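Local coordinates for prenyltransference for protein (Lavandula lanata, PDB 5HC8) that joins two dimethylallyl diphosphate units head-to-middle, as a cis-prenyltransferase-like enzyme, to give lavandulyl diphosphate, at residues 171-174 with 175-179; 232-235 with 236-240. All coordinates share one frame; numbering follows the deposited sequence.

Both contacts are local and lie at the C-terminal ends of helices. Neither closes a long loop. Going from the N terminus, interaction 1 comes first, where the short helix 171-176 runs out after the long helix 144-160. Strands 190-193 and 212-215 of the parallel sheet follow. Interaction 2 then ends helix 225-237, close to the C terminus. The two are in series and neither nest nor cross. Their centres are about 28 Å apart and their nearest atoms about 12 Å. Interaction 1 packs on helix 144-160, interaction 2 beside 212-215, the outermost strand of the sheet within this chain. Each also reaches the second subunit, so both helix ends border the dimer interface.

Interaction 1: residues 171-174 with 175-179; sequences EATF and EQHLM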
loop_
_atom_site.group_PDB
_atom_site.type_symbol
_atom_site.label_atom_id
_atom_site.label_comp_id
_atom_site.label_asym_id
_atom_site.label_seq_id
_atom_site.Cartn_x
_atom_site.Cartn_y
_atom_site.Cartn_z
ATOM N N GLU A 171 8.713 -13.270 6.870
ATOM C CA GLU A 171 7.388 -12.903 6.319
ATOM C C GLU A 171 6.289 -13.805 6.729
ATOM O O GLU A 171 5.153 -13.398 7.076
ATOM C CB GLU A 171 7.333 -12.848 4.776
ATOM C CG GLU A 171 7.864 -11.610 4.223
ATOM C CD GLU A 171 7.850 -11.614 2.717
ATOM O OE1 GLU A 171 6.778 -11.498 2.166
ATOM O OE2 GLU A 171 8.917 -11.800 2.103
ATOM N N ALA A 172 6.548 -15.104 6.562
ATOM C CA ALA A 172 5.496 -16.039 6.776
ATOM C C ALA A 172 5.011 -16.012 8.213
ATOM O O ALA A 172 3.834 -16.155 8.514
ATOM C CB ALA A 172 5.969 -17.458 6.378
ATOM N N THR A 173 5.932 -15.852 9.150
ATOM C CA THR A 173 5.496 -15.771 10.553
ATOM C C THR A 173 4.654 -14.511 10.789
ATOM O O THR A 173 3.610 -14.515 11.423
ATOM C CB THR A 173 6.758 -15.758 11.472
ATOM O OG1 THR A 173 7.454 -17.013 11.270
ATOM C CG2 THR A 173 6.334 -15.629 12.918
ATOM N N PHE A 174 5.091 -13.439 10.158
ATOM C CA PHE A 174 4.398 -12.169 10.361
ATOM C C PHE A 174 3.005 -12.253 9.788
ATOM O O PHE A 174 2.019 -11.968 10.448
ATOM C CB PHE A 174 5.255 -11.016 9.829
ATOM C CG PHE A 174 4.851 -9.700 10.406
ATOM C CD1 PHE A 174 3.752 -9.050 9.908
ATOM C CD2 PHE A 174 5.503 -9.191 11.516
ATOM C CE1 PHE A 174 3.336 -7.860 10.463
ATOM C CE2 PHE A 174 5.097 -7.975 12.076
ATOM C CZ PHE A 174 3.975 -7.353 11.577
ATOM N N GLU A 175 2.900 -12.897 8.637
ATOM C CA GLU A 175 1.641 -13.139 7.963
ATOM C C GLU A 175 0.654 -13.939 8.791
ATOM O O GLU A 175 -0.536 -13.653 8.838
ATOM C CB GLU A 175 2.050 -13.812 6.637
ATOM C CG GLU A 175 1.077 -14.214 5.551
ATOM C CD GLU A 175 0.729 -13.089 4.657
ATOM O OE1 GLU A 175 1.505 -12.662 3.739
ATOM O OE2 GLU A 175 -0.369 -12.614 4.960
ATOM N N GLN A 176 1.129 -14.940 9.545
ATOM C CA GLN A 176 0.186 -15.797 10.308
ATOM C C GLN A 176 -0.400 -15.095 11.541
ATOM O O GLN A 176 -1.322 -15.579 12.178
ATOM C CB GLN A 176 0.898 -17.059 10.869
ATOM C CG GLN A 176 1.652 -17.941 9.895
ATOM C CD GLN A 176 2.704 -18.815 10.640
ATOM O OE1 GLN A 176 2.579 -19.077 11.853
ATOM N NE2 GLN A 176 3.742 -19.246 9.924
ATOM N N HIS A 177 0.099 -13.896 11.848
ATOM C CA HIS A 177 -0.451 -13.121 12.988
ATOM C C HIS A 177 -1.311 -11.926 12.614
ATOM O O HIS A 177 -1.837 -11.234 13.502
ATOM C CB HIS A 177 0.749 -12.727 13.842
ATOM C CG HIS A 177 1.379 -13.911 14.507
ATOM N ND1 HIS A 177 2.458 -14.581 13.975
ATOM C CD2 HIS A 177 1.006 -14.600 15.619
ATOM C CE1 HIS A 177 2.765 -15.603 14.766
ATOM N NE2 HIS A 177 1.901 -15.627 15.768
ATOM N N LEU A 178 -1.498 -11.701 11.312
ATOM C CA LEU A 178 -2.431 -10.650 10.875
ATOM C C LEU A 178 -3.806 -11.160 10.938
ATOM O O LEU A 178 -4.036 -12.395 11.051
ATOM C CB LEU A 178 -2.090 -10.225 9.422
ATOM C CG LEU A 178 -0.700 -9.591 9.352
ATOM C CD1 LEU A 178 -0.185 -9.632 7.918
ATOM C CD2 LEU A 178 -0.760 -8.112 9.800
ATOM N N MET A 179 -4.749 -10.227 10.824
ATOM C CA MET A 179 -6.159 -10.522 10.778
ATOM C C MET A 179 -6.578 -11.302 9.556
ATOM O O MET A 179 -7.611 -11.958 9.611
ATOM C CB MET A 179 -7.012 -9.253 10.944
ATOM C CG MET A 179 -6.960 -8.703 12.363
ATOM S SD MET A 179 -7.968 -7.215 12.566
ATOM C CE MET A 179 -6.710 -5.979 12.516
#
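His-177 ties its ring back to Thr-173, one turn earlier. Its ND1 donates to Thr-173 O at 2.8 Å, and the N-H points well at the oxygen (159°). This bond is the close part of the contact. The oxygen lies close to the imidazole plane, while the donor is tilted out of the carbonyl plane. With CG beside its own backbone N (chi1 -68°), the ring runs alongside Thr-173, and CG2 of Thr-173 sits 4.0 Å from CE1 of His-177. NE2 is hydrogen-bonded to Lys-158 on helix 144-160, so both ring nitrogens are used. Replacing the imidazole with an alanine is likely to leave Thr-173 O with only the weak bond from Gln-176 N on this turn, and Lys-158 without this partner.

This is the last turn of helix 171-176. Glu-175 N bonds to Glu-171 O at 2.8 Å, an i to i+4 helical bond. His-177 N instead turns to Phe-174 O at 3.1 Å, three residues back, from above the carbonyl plane.

Phe-174 and Leu-178 form the buried side, where CE1 of Phe-174 meets CD2 of Leu-178 at 4.2 Å. Helix 144-160 and Trp-206 cover both; the Trp-206 ring stacks with that of Phe-174, and its NE1 bonds to Glu-175 OE1. At the subunit boundary, Ala-152 of the second subunit packs on Phe-174, and Arg-145 of the second subunit forms a salt bridge with Glu-171.

By contrast, Ala-172 and Gln-176 are exposed. The chain of Gln-176 lies back along the helix, with CG 3.1 Å from Ala-172 O.

Interaction 2: residues 232-235 with 236-240; sequences LASY and RCRYR
Ser-234 OG is gripped by two nitrogens of Arg-238. NH2 donates to it at 3.0 Å and NE at 3.2 Å, so the guanidinium meets the hydroxyl oxygen side-on. The oxygen lies in the guanidinium plane, at its edge, and the NH2 bond is the straighter of the two (157°). The arginine bends at chi2 (-73°), which folds its chain back toward the serine, and CG of Arg-238 passes 3.3 Å from Ser-234 O. Beyond the serine, the same guanidinium forms a salt bridge with Glu-212 through NH1 and bonds to Phe-213 O through NH2.

The backbone marks the end of helix 225-237. Arg-236 N bonds to Leu-232 O at 2.9 Å, and Cys-237 N to Ala-233 O, both in the i to i+4 pattern. Arg-238 N then turns to Tyr-235 O at 2.9 Å, from above the carbonyl plane, and the chain leaves the helix.

On the buried side, the OH of Tyr-235 lies 2.9 Å from NH1 of Arg-240, which comes to the ring edge near its plane. The ring and guanidinium planes are 66° apart. Arg-240 also forms a salt bridge with Asp-189 and bonds to Phe-210 O, while the Tyr-235 ring rests against Pro-13 and Leu-190.

Arg-236 is exposed. Its guanidinium lies back over the helix, with NH1 3.8 Å from Ala-233 CA.

The contact borders a ligand pocket: Tyr-239 O is hydrogen-bonded to Arg-199 of the second subunit, a residue that lines the ISY pocket, and the side chain of Arg-240 is about 7 Å from a bound ISY.

Two arginines just past the helix thus each pair with an acidic residue and a backbone carbonyl. Their positive charges are probably largely balanced, and the tail is tied to strand 212-215 and the loops beside it.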
loop_
_atom_site.group_PDB
_atom_site.type_symbol
_atom_site.label_atom_id
_atom_site.label_comp_id
_atom_site.label_asym_id
_atom_site.label_seq_id
_atom_site.Cartn_x
_atom_site.Cartn_y
_atom_site.Cartn_z
ATOM N N LEU A 232 -12.515 -6.723 -13.384
ATOM C CA LEU A 232 -11.936 -8.007 -13.759
ATOM C C LEU A 232 -11.298 -8.028 -15.178
ATOM O O LEU A 232 -10.279 -8.671 -15.381
ATOM C CB LEU A 232 -12.925 -9.128 -13.658
ATOM C CG LEU A 232 -13.095 -9.908 -12.369
ATOM C CD1 LEU A 232 -12.277 -9.461 -11.203
ATOM C CD2 LEU A 232 -14.557 -9.908 -11.963
ATOM N N ALA A 233 -11.927 -7.366 -16.124
ATOM C CA ALA A 233 -11.427 -7.235 -17.482
ATOM C C ALA A 233 -10.140 -6.424 -17.478
ATOM O O ALA A 233 -9.242 -6.716 -18.248
ATOM C CB ALA A 233 -12.463 -6.561 -18.349
ATOM N N SER A 234 -10.076 -5.328 -16.703
ATOM C CA SER A 234 -8.820 -4.594 -16.581
ATOM C C SER A 234 -7.736 -5.524 -16.033
ATOM O O SER A 234 -6.578 -5.531 -16.560
ATOM C CB SER A 234 -9.033 -3.303 -15.748
ATOM O OG SER A 234 -7.845 -2.585 -15.439
ATOM N N TYR A 235 -8.097 -6.288 -14.973
ATOM C CA TYR A 235 -7.224 -7.270 -14.376
ATOM C C TYR A 235 -6.640 -8.233 -15.404
ATOM O O TYR A 235 -5.443 -8.437 -15.442
ATOM C CB TYR A 235 -7.916 -8.069 -13.293
ATOM C CG TYR A 235 -7.026 -9.048 -12.600
ATOM C CD1 TYR A 235 -6.085 -8.607 -11.636
ATOM C CD2 TYR A 235 -7.057 -10.408 -12.911
ATOM C CE1 TYR A 235 -5.266 -9.473 -11.031
ATOM C CE2 TYR A 235 -6.222 -11.288 -12.264
ATOM C CZ TYR A 235 -5.338 -10.807 -11.347
ATOM O OH TYR A 235 -4.513 -11.671 -10.718
ATOM N N ARG A 236 -7.495 -8.851 -16.199
ATOM C CA ARG A 236 -6.999 -9.803 -17.191
ATOM C C ARG A 236 -6.060 -9.163 -18.231
ATOM O O ARG A 236 -5.162 -9.820 -18.715
ATOM C CB ARG A 236 -8.176 -10.504 -17.900
ATOM C CG ARG A 236 -9.087 -11.363 -17.016
ATOM C CD ARG A 236 -10.127 -12.097 -17.884
ATOM N NE ARG A 236 -11.500 -12.065 -17.332
ATOM C CZ ARG A 236 -12.550 -11.370 -17.820
ATOM N NH1 ARG A 236 -12.466 -10.603 -18.915
ATOM N NH2 ARG A 236 -13.729 -11.451 -17.201
ATOM N N CYS A 237 -6.266 -7.904 -18.589
ATOM C CA CYS A 237 -5.289 -7.197 -19.393
ATOM C C CYS A 237 -3.988 -6.762 -18.669
ATOM O O CYS A 237 -3.067 -6.337 -19.311
ATOM C CB CYS A 237 -5.934 -5.977 -20.018
ATOM S SG CYS A 237 -7.290 -6.451 -21.080
ATOM N N ARG A 238 -3.864 -6.883 -17.361
ATOM C CA ARG A 238 -2.588 -6.505 -16.713
ATOM C C ARG A 238 -1.468 -7.576 -16.918
ATOM O O ARG A 238 -1.719 -8.777 -16.832
ATOM C CB ARG A 238 -2.731 -6.344 -15.200
ATOM C CG ARG A 238 -3.921 -5.524 -14.660
ATOM C CD ARG A 238 -3.683 -4.082 -14.909
ATOM N NE ARG A 238 -4.819 -3.290 -14.499
ATOM C CZ ARG A 238 -4.943 -2.620 -13.353
ATOM N NH1 ARG A 238 -4.031 -2.638 -12.380
ATOM N NH2 ARG A 238 -6.026 -1.910 -13.184
ATOM N N TYR A 239 -0.245 -7.100 -17.140
ATOM C CA TYR A 239 0.967 -7.937 -17.093
ATOM C C TYR A 239 1.557 -7.786 -15.695
ATOM O O TYR A 239 1.901 -6.665 -15.315
ATOM C CB TYR A 239 2.039 -7.554 -18.152
ATOM C CG TYR A 239 3.300 -8.369 -17.908
ATOM C CD1 TYR A 239 3.363 -9.720 -18.279
ATOM C CD2 TYR A 239 4.390 -7.819 -17.201
ATOM C CE1 TYR A 239 4.490 -10.486 -18.004
ATOM C CE2 TYR A 239 5.518 -8.572 -16.916
ATOM C CZ TYR A 239 5.569 -9.902 -17.320
ATOM O OH TYR A 239 6.698 -10.632 -17.022
ATOM N N ARG A 240 1.661 -8.900 -14.957
ATOM C CA ARG A 240 2.223 -8.931 -13.577
ATOM C C ARG A 240 3.635 -9.550 -13.635
ATOM O O ARG A 240 3.808 -10.724 -14.003
ATOM C CB ARG A 240 1.313 -9.741 -12.620
ATOM C CG ARG A 240 -0.228 -9.549 -12.775
ATOM C CD ARG A 240 -1.022 -10.360 -11.726
ATOM N NE ARG A 240 -0.842 -9.809 -10.362
ATOM C CZ ARG A 240 -1.342 -10.323 -9.223
ATOM N NH1 ARG A 240 -2.041 -11.473 -9.203
ATOM N NH2 ARG A 240 -1.120 -9.699 -8.078
#